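Local coordinates for protein TetR family transcriptional regulator (Streptomyces coelicolor, PDB 6SRN) that probably binds operator DNA as a TetR-family transcriptional regulator and holds a methylenomycin furan-type bacterial hormone in an internal pocket, at residues A[37-42]-A[78-83]; A[153-158]-A[171-176]; A[122-127]-A[192-197]. One frame throughout, in Å; residues are numbered along the deposited sequence.

Interaction 1. Residues A[37-42]-A[78-83]; sequences AASEIF and IAVVEE
Val80 points its two methyls at one flank of helix 31-49, where Ala38, Ser39 and Phe42 receive them. CG1 stands anti to the backbone N (chi1 169°) and CG2 anti to the carbonyl carbon, and this spread lets the fork straddle Ser39. Ser39 OG lies 3.6 Å from Val80 CG1 and 3.7 Å from Val80 CG2, almost evenly between the branches. That contact is only packing. The hydroxyl is hydrogen-bonded to Leu35 O, one turn back in its own helix, which satisfies it within an apolar setting.

Val80 CG2 also reaches the Phe42 ring. It comes in at the ring edge, near the ring plane, 4.0 Å from Phe42 CE2, so the face of the ring is not what the valine uses. Ala38 CB is a looser neighbour, 4.3 Å from Val80 CG2.

Both helices belong to the N-terminal DNA-binding region of the TetR family. Helix 31-49 precedes the predicted helix-turn-helix, and helix 73-86 leads from that region toward the C-terminal domain. They run nearly at right angles, with an angle of 96° between the short segments and 10.2 Å between their axes. Ala125 of helix 121-131 packs against Val80 as well, and Val122 of the same helix against Ser39.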
ATOM      1  N   ALA A  37      -1.206  12.664 -21.884  1.00  9.43           N
ATOM      2  CA  ALA A  37      -1.383  11.476 -22.715  1.00  9.41           C
ATOM      3  C   ALA A  37      -0.596  10.287 -22.211  1.00  8.92           C
ATOM      4  O   ALA A  37      -1.129   9.179 -22.152  1.00  9.12           O
ATOM      5  CB  ALA A  37      -1.011  11.775 -24.164  1.00  9.34           C
ATOM      6  N   ALA A  38       0.649  10.532 -21.818  1.00  9.03           N
ATOM      7  CA  ALA A  38       1.457   9.483 -21.256  1.00  8.89           C
ATOM      8  C   ALA A  38       0.809   8.928 -19.985  1.00  8.86           C
ATOM      9  O   ALA A  38       0.817   7.731 -19.751  1.00  9.59           O
ATOM     10  CB  ALA A  38       2.840   9.991 -20.950  1.00  9.34           C
ATOM     11  N   SER A  39       0.270   9.815 -19.195  1.00  8.61           N
ATOM     12  CA  SER A  39      -0.359   9.412 -17.926  1.00  8.94           C
ATOM     13  C   SER A  39      -1.540   8.525 -18.183  1.00  9.02           C
ATOM     14  O   SER A  39      -1.763   7.549 -17.479  1.00  9.34           O
ATOM     15  CB  SER A  39      -0.757  10.629 -17.124  1.00  9.10           C
ATOM     16  OG  SER A  39       0.417  11.299 -16.648  1.00 10.36           O
ATOM     17  N   GLU A  40      -2.372   8.912 -19.141  1.00  8.89           N
ATOM     18  CA  GLU A  40      -3.530   8.113 -19.474  1.00 10.05           C
ATOM     19  C   GLU A  40      -3.089   6.707 -19.837  1.00  9.44           C
ATOM     20  O   GLU A  40      -3.699   5.738 -19.384  1.00 10.61           O
ATOM     21  CB  GLU A  40      -4.317   8.759 -20.629  1.00 11.49           C
ATOM     22  CG  GLU A  40      -5.028  10.053 -20.218  1.00 14.13           C
ATOM     23  CD  GLU A  40      -5.494  10.925 -21.381  1.00 17.67           C
ATOM     24  OE1 GLU A  40      -5.400  10.479 -22.536  1.00 19.57           O
ATOM     25  OE2 GLU A  40      -5.981  12.062 -21.132  1.00 20.56           O
ATOM     26  N   ILE A  41      -2.066   6.585 -20.663  1.00  9.82           N
ATOM     27  CA  ILE A  41      -1.611   5.263 -21.119  1.00  9.94           C
ATOM     28  C   ILE A  41      -0.935   4.443 -20.005  1.00 10.01           C
ATOM     29  O   ILE A  41      -1.172   3.245 -19.859  1.00  9.43           O
ATOM     30  CB  ILE A  41      -0.743   5.415 -22.394  1.00 10.78           C
ATOM     31  CG1 ILE A  41      -1.661   5.879 -23.516  1.00 11.95           C
ATOM     32  CG2 ILE A  41      -0.026   4.107 -22.743  1.00 11.23           C
ATOM     33  CD1 ILE A  41      -0.970   6.381 -24.723  1.00 13.04           C
ATOM     34  N   PHE A  42      -0.097   5.098 -19.228  1.00  9.19           N
ATOM     35  CA  PHE A  42       0.535   4.388 -18.117  1.00  8.91           C
ATOM     36  C   PHE A  42      -0.515   3.934 -17.107  1.00  8.73           C
ATOM     37  O   PHE A  42      -0.405   2.852 -16.538  1.00  9.48           O
ATOM     38  CB  PHE A  42       1.549   5.250 -17.378  1.00  9.01           C
ATOM     39  CG  PHE A  42       2.870   5.477 -18.094  1.00  8.66           C
ATOM     40  CD1 PHE A  42       3.598   4.450 -18.659  1.00  8.64           C
ATOM     41  CD2 PHE A  42       3.428   6.757 -18.076  1.00  8.77           C
ATOM     42  CE1 PHE A  42       4.839   4.714 -19.239  1.00  8.63           C
ATOM     43  CE2 PHE A  42       4.674   7.032 -18.627  1.00  8.87           C
ATOM     44  CZ  PHE A  42       5.344   6.007 -19.228  1.00  8.93           C
ATOM     45  N   ILE A  78       9.619   8.852 -15.384  1.00  7.91           N
ATOM     46  CA  ILE A  78      10.127   9.715 -14.332  1.00  7.23           C
ATOM     47  C   ILE A  78       9.350  11.027 -14.294  1.00  7.17           C
ATOM     48  O   ILE A  78       8.976  11.489 -13.225  1.00  7.21           O
ATOM     49  CB  ILE A  78      11.639   9.986 -14.520  1.00  7.22           C
ATOM     50  CG1 ILE A  78      12.411   8.687 -14.280  1.00  7.23           C
ATOM     51  CG2 ILE A  78      12.091  11.098 -13.595  1.00  7.82           C
ATOM     52  CD1 ILE A  78      13.855   8.783 -14.683  1.00  7.18           C
ATOM     53  N   ALA A  79       9.140  11.673 -15.451  1.00  7.36           N
ATOM     54  CA  ALA A  79       8.466  12.969 -15.435  1.00  7.88           C
ATOM     55  C   ALA A  79       7.028  12.875 -14.879  1.00  7.78           C
ATOM     56  O   ALA A  79       6.583  13.759 -14.197  1.00  8.00           O
ATOM     57  CB  ALA A  79       8.459  13.573 -16.820  1.00  8.03           C
ATOM     58  N   VAL A  80       6.321  11.811 -15.228  1.00  8.10           N
ATOM     59  CA  VAL A  80       4.974  11.584 -14.724  1.00  8.19           C
ATOM     60  C   VAL A  80       5.004  11.443 -13.206  1.00  8.06           C
ATOM     61  O   VAL A  80       4.264  12.106 -12.496  1.00  7.70           O
ATOM     62  CB  VAL A  80       4.341  10.325 -15.369  1.00  8.83           C
ATOM     63  CG1 VAL A  80       3.047   9.926 -14.649  1.00  8.67           C
ATOM     64  CG2 VAL A  80       4.070  10.598 -16.842  1.00  9.52           C
ATOM     65  N   VAL A  81       5.877  10.594 -12.686  1.00  7.61           N
ATOM     66  CA  VAL A  81       5.941  10.422 -11.224  1.00  7.71           C
ATOM     67  C   VAL A  81       6.342  11.721 -10.526  1.00  7.71           C
ATOM     68  O   VAL A  81       5.749  12.140  -9.541  1.00  7.89           O
ATOM     69  CB  VAL A  81       6.890   9.269 -10.845  1.00  8.00           C
ATOM     70  CG1 VAL A  81       7.052   9.175  -9.347  1.00  8.22           C
ATOM     71  CG2 VAL A  81       6.359   7.974 -11.381  1.00  8.34           C
ATOM     72  N   GLU A  82       7.349  12.390 -11.055  1.00  8.46           N
ATOM     73  CA  GLU A  82       7.781  13.665 -10.441  1.00  9.46           C
ATOM     74  C   GLU A  82       6.632  14.671 -10.426  1.00  9.67           C
ATOM     75  O   GLU A  82       6.425  15.403  -9.447  1.00  9.71           O
ATOM     76  CB  GLU A  82       8.977  14.277 -11.174  1.00 10.54           C
ATOM     77  CG  GLU A  82      10.276  13.594 -10.972  1.00 12.07           C
ATOM     78  CD  GLU A  82      11.331  14.335 -11.799  1.00 12.98           C
ATOM     79  OE1 GLU A  82      11.053  14.943 -12.871  1.00 14.46           O
ATOM     80  OE2 GLU A  82      12.424  14.375 -11.323  1.00 15.88           O
ATOM     81  N   GLU A  83       5.854  14.742 -11.496  1.00  9.04           N
ATOM     82  CA  GLU A  83       4.802  15.715 -11.568  1.00  9.79           C
ATOM     83  C   GLU A  83       3.721  15.419 -10.541  1.00 10.39           C
ATOM     84  O   GLU A  83       3.159  16.336  -9.948  1.00 10.27           O
ATOM     85  CB  GLU A  83       4.224  15.728 -12.985  1.00 10.79           C
ATOM     86  CG  GLU A  83       2.927  16.471 -13.130  1.00 11.91           C
ATOM     87  CD  GLU A  83       2.989  17.867 -12.592  1.00 13.55           C
ATOM     88  OE1 GLU A  83       4.062  18.494 -12.691  1.00 14.90           O
ATOM     89  OE2 GLU A  83       1.937  18.343 -12.090  1.00 15.28           O
TER

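Interaction 2. Residues A[153-158]-A[171-176]; sequences VPLQDA and AAAARS
Within segment 153-158, Leu155 makes the contact with segment 171-176, through a single methyl. Its CB leaves the backbone in the direction of the facing helix. CG follows anti to the carbonyl carbon and beside the backbone N (chi1 -74°). The chain then forks, and CD1 is the branch that turns to segment 171-176.

Leu155 CD1 sits 3.5 Å from Ala174 N and 3.6 Å from Ala174 CA, so the methyl rests on the backbone of the facing helix as much as on its side chains. Ala174 CB lies 3.7 Å from Leu155 CD1. Ala173 adds its carbonyl carbon, with Ala173 C 4.0 Å from Leu155 CD1, and its methyl, with Ala173 CB 4.1 Å from Leu155 CD1. Elsewhere, the leucine side chain also packs on Leu103 of helix 102-119 and on Pro170 at the start of helix 170-192.

These helices belong to the all-helical C-terminal domain of the TetR fold, which supplies most of the ligand pocket. Near Leu155, helix 145-161 is kinked at Pro154, whose nitrogen makes no bond to the preceding turn. On helix 170-192, the Arg175 side chain starts out away from segment 153-158, and its NE forms a salt bridge with Glu203 OE2 of the second subunit. One flank of this helix therefore packs inside the chain while another meets the dimer partner.

The link between segments 153-158 and 171-176 is apolar. The small alanine side chains let the leucine methyl come right up to the helix backbone. Cohesion between these two segments therefore rests mainly on dispersion and the burial of hydrocarbon, with no polar pair to fix the direction of approach.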
ATOM      1  N   VAL A 153       5.588  19.759   8.252  1.00 12.16           N
ATOM      2  CA  VAL A 153       5.643  21.179   8.554  1.00 12.47           C
ATOM      3  C   VAL A 153       4.375  21.682   9.254  1.00 11.70           C
ATOM      4  O   VAL A 153       4.461  22.189  10.403  1.00 11.02           O
ATOM      5  CB  VAL A 153       5.958  22.018   7.312  1.00 14.96           C
ATOM      6  CG1 VAL A 153       5.921  23.519   7.631  1.00 16.04           C
ATOM      7  CG2 VAL A 153       7.327  21.648   6.774  1.00 17.34           C
ATOM      8  N   PRO A 154       3.185  21.551   8.615  1.00 10.33           N
ATOM      9  CA  PRO A 154       1.981  21.907   9.383  1.00  9.54           C
ATOM     10  C   PRO A 154       1.749  21.101  10.634  1.00  9.00           C
ATOM     11  O   PRO A 154       1.185  21.609  11.582  1.00  9.82           O
ATOM     12  CB  PRO A 154       0.834  21.721   8.370  1.00 10.34           C
ATOM     13  CG  PRO A 154       1.399  20.851   7.335  1.00 10.59           C
ATOM     14  CD  PRO A 154       2.855  21.195   7.227  1.00 10.76           C
ATOM     15  N   LEU A 155       2.184  19.844  10.670  1.00  8.79           N
ATOM     16  CA  LEU A 155       2.038  19.073  11.860  1.00  9.00           C
ATOM     17  C   LEU A 155       2.930  19.610  12.995  1.00  9.13           C
ATOM     18  O   LEU A 155       2.518  19.563  14.156  1.00  9.38           O
ATOM     19  CB  LEU A 155       2.354  17.606  11.580  1.00  8.98           C
ATOM     20  CG  LEU A 155       1.242  16.895  10.797  1.00  9.15           C
ATOM     21  CD1 LEU A 155       1.779  15.557  10.279  1.00  9.53           C
ATOM     22  CD2 LEU A 155      -0.024  16.690  11.599  1.00  9.71           C
ATOM     23  N   GLN A 156       4.118  20.119  12.663  1.00  9.85           N
ATOM     24  CA  GLN A 156       4.963  20.817  13.665  1.00 10.74           C
ATOM     25  C   GLN A 156       4.270  22.040  14.187  1.00 10.94           C
ATOM     26  O   GLN A 156       4.298  22.309  15.380  1.00 10.33           O
ATOM     27  CB  GLN A 156       6.317  21.202  13.106  1.00 12.30           C
ATOM     28  CG  GLN A 156       7.219  21.886  14.117  1.00 15.58           C
ATOM     29  CD  GLN A 156       7.478  21.032  15.347  1.00 17.79           C
ATOM     30  OE1 GLN A 156       7.646  19.814  15.246  1.00 19.82           O
ATOM     31  NE2 GLN A 156       7.510  21.678  16.525  1.00 20.34           N
ATOM     32  N   ASP A 157       3.670  22.816  13.296  1.00 10.25           N
ATOM     33  CA  ASP A 157       2.926  23.991  13.728  1.00 10.62           C
ATOM     34  C   ASP A 157       1.763  23.611  14.641  1.00 10.23           C
ATOM     35  O   ASP A 157       1.437  24.317  15.602  1.00 10.05           O
ATOM     36  CB  ASP A 157       2.396  24.771  12.526  1.00 11.21           C
ATOM     37  CG  ASP A 157       3.510  25.515  11.761  1.00 12.14           C
ATOM     38  OD1 ASP A 157       4.663  25.631  12.240  1.00 13.23           O
ATOM     39  OD2 ASP A 157       3.203  25.948  10.649  1.00 15.63           O
ATOM     40  N   ALA A 158       1.081  22.508  14.290  1.00  9.74           N
ATOM     41  CA  ALA A 158      -0.041  22.043  15.088  1.00 10.06           C
ATOM     42  C   ALA A 158       0.427  21.713  16.495  1.00 10.91           C
ATOM     43  O   ALA A 158      -0.231  22.067  17.470  1.00 10.65           O
ATOM     44  CB  ALA A 158      -0.677  20.790  14.457  1.00  9.42           C
ATOM     45  N   ALA A 171       6.669  14.125  13.307  1.00  8.81           N
ATOM     46  CA  ALA A 171       7.307  13.333  12.253  1.00  8.37           C
ATOM     47  C   ALA A 171       6.624  11.970  12.190  1.00  7.86           C
ATOM     48  O   ALA A 171       6.345  11.433  11.109  1.00  8.04           O
ATOM     49  CB  ALA A 171       8.778  13.171  12.546  1.00  8.33           C
ATOM     50  N   ALA A 172       6.293  11.424  13.351  1.00  7.26           N
ATOM     51  CA  ALA A 172       5.606  10.152  13.398  1.00  6.86           C
ATOM     52  C   ALA A 172       4.205  10.238  12.836  1.00  6.55           C
ATOM     53  O   ALA A 172       3.781   9.343  12.125  1.00  6.60           O
ATOM     54  CB  ALA A 172       5.575   9.642  14.799  1.00  6.82           C
ATOM     55  N   ALA A 173       3.499  11.306  13.139  1.00  6.09           N
ATOM     56  CA  ALA A 173       2.167  11.545  12.604  1.00  5.95           C
ATOM     57  C   ALA A 173       2.198  11.687  11.086  1.00  5.88           C
ATOM     58  O   ALA A 173       1.312  11.163  10.410  1.00  5.94           O
ATOM     59  CB  ALA A 173       1.549  12.758  13.251  1.00  6.33           C
ATOM     60  N   ALA A 174       3.210  12.342  10.553  1.00  5.77           N
ATOM     61  CA  ALA A 174       3.322  12.535   9.126  1.00  5.54           C
ATOM     62  C   ALA A 174       3.540  11.152   8.498  1.00  5.57           C
ATOM     63  O   ALA A 174       2.913  10.820   7.511  1.00  5.82           O
ATOM     64  CB  ALA A 174       4.483  13.451   8.790  1.00  5.74           C
ATOM     65  N   ARG A 175       4.493  10.381   9.010  1.00  5.71           N
ATOM     66  CA  ARG A 175       4.686   9.038   8.476  1.00  6.28           C
ATOM     67  C   ARG A 175       3.437   8.183   8.517  1.00  6.69           C
ATOM     68  O   ARG A 175       3.110   7.484   7.549  1.00  6.78           O
ATOM     69  CB  ARG A 175       5.794   8.303   9.215  1.00  6.70           C
ATOM     70  CG  ARG A 175       7.201   8.798   8.936  1.00  7.18           C
ATOM     71  CD  ARG A 175       8.224   7.949   9.653  1.00  7.39           C
ATOM     72  NE  ARG A 175       8.185   7.986  11.115  1.00  7.23           N
ATOM     73  CZ  ARG A 175       8.924   8.802  11.875  1.00  7.55           C
ATOM     74  NH1 ARG A 175       9.688   9.749  11.329  1.00  8.00           N
ATOM     75  NH2 ARG A 175       8.830   8.696  13.168  1.00  7.49           N
ATOM     76  N   SER A 176       2.748   8.201   9.643  1.00  6.69           N
ATOM     77  CA  SER A 176       1.544   7.365   9.845  1.00  7.00           C
ATOM     78  C   SER A 176       0.452   7.766   8.854  1.00  6.30           C
ATOM     79  O   SER A 176      -0.259   6.932   8.285  1.00  6.79           O
ATOM     80  CB  SER A 176       1.037   7.444  11.265  1.00  7.36           C
ATOM     81  OG  SER A 176       2.008   6.910  12.202  1.00  8.73           O
TER

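Interaction 3. Residues A[122-127]-A[192-197]; sequences VMQAGA and HQRADI
Gln124 and Ala127 receive the guanidinium of Arg194, which reaches across from the turn between helices 170-192 and 197-212. Earlier in helix 121-131, Val122 faces elsewhere and packs on His84.

Gln124 meets the arginine with the aliphatic part of its side chain. Its CG lies 3.8 Å from Arg194 NH1, and its CB is 4.1 Å from the same Arg194 NH1. The two chains slide past each other in opposite directions, and the amide and guanidinium planes are only 6° apart. The amide end goes on to another partner: Gln124 NE2 is hydrogen-bonded to Phe117 O. The main chain of Gln124 also takes part. Its O accepts a 2.7 Å hydrogen bond from water 1, which in turn accepts one of 3.0 Å from Arg194 NH2. This water lies at the edge of the guanidinium, in its plane.

The contact lies beside the ligand pocket of the helical C-terminal TetR domain. Gln185, a pocket residue, accepts a hydrogen bond at OE1 from Arg194 NH2, so that one nitrogen serves both a pocket residue and the water. Arg194 itself sits at positive phi in overlapping type I' and type I turns, and its chain is extended from CG to NE, which carries the charged group the distance to helix 121-131.

Past Ala125, whose side chain starts out away from segment 192-197, and Gly126, the segment ends at Ala127. Its methyl touches the other terminal nitrogen, with Ala127 CB 3.6 Å from Arg194 NH2. The Ala127 side chain is also about 4 Å from the bound ligand at their nearest atoms.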
ATOM      1  N   VAL A 122      -2.738  11.790 -14.136  1.00  7.12           N
ATOM      2  CA  VAL A 122      -1.332  11.933 -13.704  1.00  7.21           C
ATOM      3  C   VAL A 122      -1.120  11.269 -12.330  1.00  6.92           C
ATOM      4  O   VAL A 122      -0.079  10.647 -12.081  1.00  7.07           O
ATOM      5  CB  VAL A 122      -0.884  13.403 -13.710  1.00  7.92           C
ATOM      6  CG1 VAL A 122       0.535  13.545 -13.161  1.00  8.31           C
ATOM      7  CG2 VAL A 122      -0.980  13.951 -15.117  1.00  8.92           C
ATOM      8  N   MET A 123      -2.096  11.436 -11.430  1.00  7.37           N
ATOM      9  CA  MET A 123      -1.997  10.790 -10.126  1.00  7.31           C
ATOM     10  C   MET A 123      -2.128   9.287 -10.245  1.00  6.77           C
ATOM     11  O   MET A 123      -1.384   8.559  -9.566  1.00  7.28           O
ATOM     12  CB  MET A 123      -3.062  11.353  -9.196  1.00  8.20           C
ATOM     13  CG  MET A 123      -2.932  12.842  -8.901  1.00  9.12           C
ATOM     14  SD  MET A 123      -1.486  13.204  -7.853  1.00 10.70           S
ATOM     15  CE  MET A 123      -2.085  12.557  -6.381  1.00 10.73           C
ATOM     16  N   GLN A 124      -3.053   8.826 -11.058  1.00  6.59           N
ATOM     17  CA  GLN A 124      -3.243   7.405 -11.190  1.00  6.61           C
ATOM     18  C   GLN A 124      -1.981   6.756 -11.790  1.00  6.57           C
ATOM     19  O   GLN A 124      -1.551   5.685 -11.394  1.00  6.92           O
ATOM     20  CB  GLN A 124      -4.448   7.121 -12.061  1.00  7.28           C
ATOM     21  CG  GLN A 124      -5.743   7.670 -11.444  1.00  8.02           C
ATOM     22  CD  GLN A 124      -6.904   7.750 -12.384  1.00  8.97           C
ATOM     23  OE1 GLN A 124      -6.794   7.500 -13.573  1.00 11.38           O
ATOM     24  NE2 GLN A 124      -8.050   8.083 -11.838  1.00 10.02           N
ATOM     25  N   ALA A 125      -1.395   7.420 -12.769  1.00  5.99           N
ATOM     26  CA  ALA A 125      -0.188   6.939 -13.405  1.00  6.13           C
ATOM     27  C   ALA A 125       0.993   6.971 -12.461  1.00  6.71           C
ATOM     28  O   ALA A 125       1.788   6.040 -12.404  1.00  7.57           O
ATOM     29  CB  ALA A 125       0.115   7.750 -14.640  1.00  6.04           C
ATOM     30  N   GLY A 126       1.118   8.059 -11.702  1.00  6.84           N
ATOM     31  CA  GLY A 126       2.217   8.157 -10.727  1.00  7.28           C
ATOM     32  C   GLY A 126       2.175   7.007  -9.759  1.00  7.71           C
ATOM     33  O   GLY A 126       3.192   6.375  -9.495  1.00  7.34           O
ATOM     34  N   ALA A 127       0.996   6.717  -9.240  1.00  7.88           N
ATOM     35  CA  ALA A 127       0.829   5.620  -8.305  1.00  8.43           C
ATOM     36  C   ALA A 127       1.094   4.274  -8.963  1.00  9.19           C
ATOM     37  O   ALA A 127       1.805   3.405  -8.412  1.00 10.43           O
ATOM     38  CB  ALA A 127      -0.558   5.629  -7.645  1.00  9.04           C
ATOM     39  N   HIS A 192     -11.489  -1.833  -6.222  1.00  6.63           N
ATOM     40  CA  HIS A 192     -12.626  -1.084  -6.740  1.00  6.88           C
ATOM     41  C   HIS A 192     -12.298   0.025  -7.702  1.00  6.91           C
ATOM     42  O   HIS A 192     -13.176   0.859  -8.013  1.00  7.31           O
ATOM     43  CB  HIS A 192     -13.446  -0.524  -5.566  1.00  7.04           C
ATOM     44  CG  HIS A 192     -13.890  -1.566  -4.589  1.00  7.54           C
ATOM     45  ND1 HIS A 192     -14.711  -2.618  -4.935  1.00  7.40           N
ATOM     46  CD2 HIS A 192     -13.604  -1.733  -3.279  1.00  7.62           C
ATOM     47  CE1 HIS A 192     -14.901  -3.401  -3.888  1.00  7.83           C
ATOM     48  NE2 HIS A 192     -14.243  -2.885  -2.871  1.00  8.05           N
ATOM     49  N   GLN A 193     -11.081   0.053  -8.220  1.00  7.03           N
ATOM     50  CA  GLN A 193     -10.650   1.062  -9.172  1.00  7.40           C
ATOM     51  C   GLN A 193     -10.880   2.509  -8.645  1.00  6.88           C
ATOM     52  O   GLN A 193     -11.249   3.425  -9.388  1.00  7.45           O
ATOM     53  CB  GLN A 193     -11.332   0.878 -10.547  1.00  9.03           C
ATOM     54  CG  GLN A 193     -10.991  -0.439 -11.234  1.00 10.61           C
ATOM     55  CD  GLN A 193     -11.524  -1.681 -10.520  1.00 13.23           C
ATOM     56  OE1 GLN A 193     -10.741  -2.508 -10.039  1.00 16.48           O
ATOM     57  NE2 GLN A 193     -12.869  -1.827 -10.448  1.00 15.18           N
ATOM     58  N   ARG A 194     -10.715   2.641  -7.329  1.00  6.14           N
ATOM     59  CA  ARG A 194     -10.863   3.870  -6.577  1.00  6.07           C
ATOM     60  C   ARG A 194     -12.267   4.470  -6.561  1.00  6.15           C
ATOM     61  O   ARG A 194     -12.471   5.575  -6.073  1.00  6.37           O
ATOM     62  CB  ARG A 194      -9.817   4.919  -6.997  1.00  6.21           C
ATOM     63  CG  ARG A 194      -8.369   4.537  -6.742  1.00  6.48           C
ATOM     64  CD  ARG A 194      -7.438   5.702  -6.876  1.00  6.57           C
ATOM     65  NE  ARG A 194      -6.041   5.284  -6.661  1.00  6.47           N
ATOM     66  CZ  ARG A 194      -5.211   4.905  -7.641  1.00  6.06           C
ATOM     67  NH1 ARG A 194      -5.605   4.861  -8.886  1.00  5.98           N
ATOM     68  NH2 ARG A 194      -3.964   4.537  -7.358  1.00  5.82           N
ATOM     69  N   ALA A 195     -13.266   3.696  -6.947  1.00  6.31           N
ATOM     70  CA  ALA A 195     -14.631   4.227  -7.040  1.00  6.76           C
ATOM     71  C   ALA A 195     -15.162   4.654  -5.641  1.00  6.76           C
ATOM     72  O   ALA A 195     -15.918   5.604  -5.517  1.00  7.23           O
ATOM     73  CB  ALA A 195     -15.549   3.193  -7.639  1.00  7.17           C
ATOM     74  N   ASP A 196     -14.750   3.924  -4.615  1.00  6.07           N
ATOM     75  CA  ASP A 196     -15.212   4.110  -3.247  1.00  5.51           C
ATOM     76  C   ASP A 196     -14.171   4.858  -2.396  1.00  5.45           C
ATOM     77  O   ASP A 196     -14.280   4.906  -1.174  1.00  5.48           O
ATOM     78  CB  ASP A 196     -15.501   2.763  -2.549  1.00  5.60           C
ATOM     79  CG  ASP A 196     -14.247   1.905  -2.307  1.00  5.83           C
ATOM     80  OD1 ASP A 196     -13.260   2.063  -3.073  1.00  7.05           O
ATOM     81  OD2 ASP A 196     -14.289   0.987  -1.430  1.00  5.64           O
ATOM     82  N   ILE A 197     -13.192   5.504  -3.014  1.00  5.32           N
ATOM     83  CA  ILE A 197     -12.075   6.078  -2.274  1.00  5.38           C
ATOM     84  C   ILE A 197     -12.516   7.106  -1.244  1.00  5.50           C
ATOM     85  O   ILE A 197     -11.953   7.166  -0.133  1.00  5.44           O
ATOM     86  CB  ILE A 197     -10.989   6.649  -3.226  1.00  5.71           C
ATOM     87  CG1 ILE A 197      -9.752   7.005  -2.437  1.00  5.99           C
ATOM     88  CG2 ILE A 197     -11.486   7.816  -4.039  1.00  5.77           C
ATOM     89  CD1 ILE A 197      -8.571   7.366  -3.289  1.00  6.27           C
TER
HETATM   90  O   HOH W   1      -3.057   3.807 -10.088  1.00 17.77           O

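Interaction 1 comes first along the chain. Segment 122-127 of interaction 3 follows, then both segments of interaction 2, and finally segment 192-197. Interaction 1 lies in the DNA-binding region, and the other two share the C-terminal domain. Interactions 1 and 3 touch, with centres 13 Å apart: helix 121-131 packs against helices 31-49 and 73-86. Interaction 2 lies across the chain's centre, 29 Å from interaction 1 and 25 Å from interaction 3 between centres. Helix 121-131 thus joins the ligand pocket to the DNA-binding helices, a route by which hormone binding could be relayed.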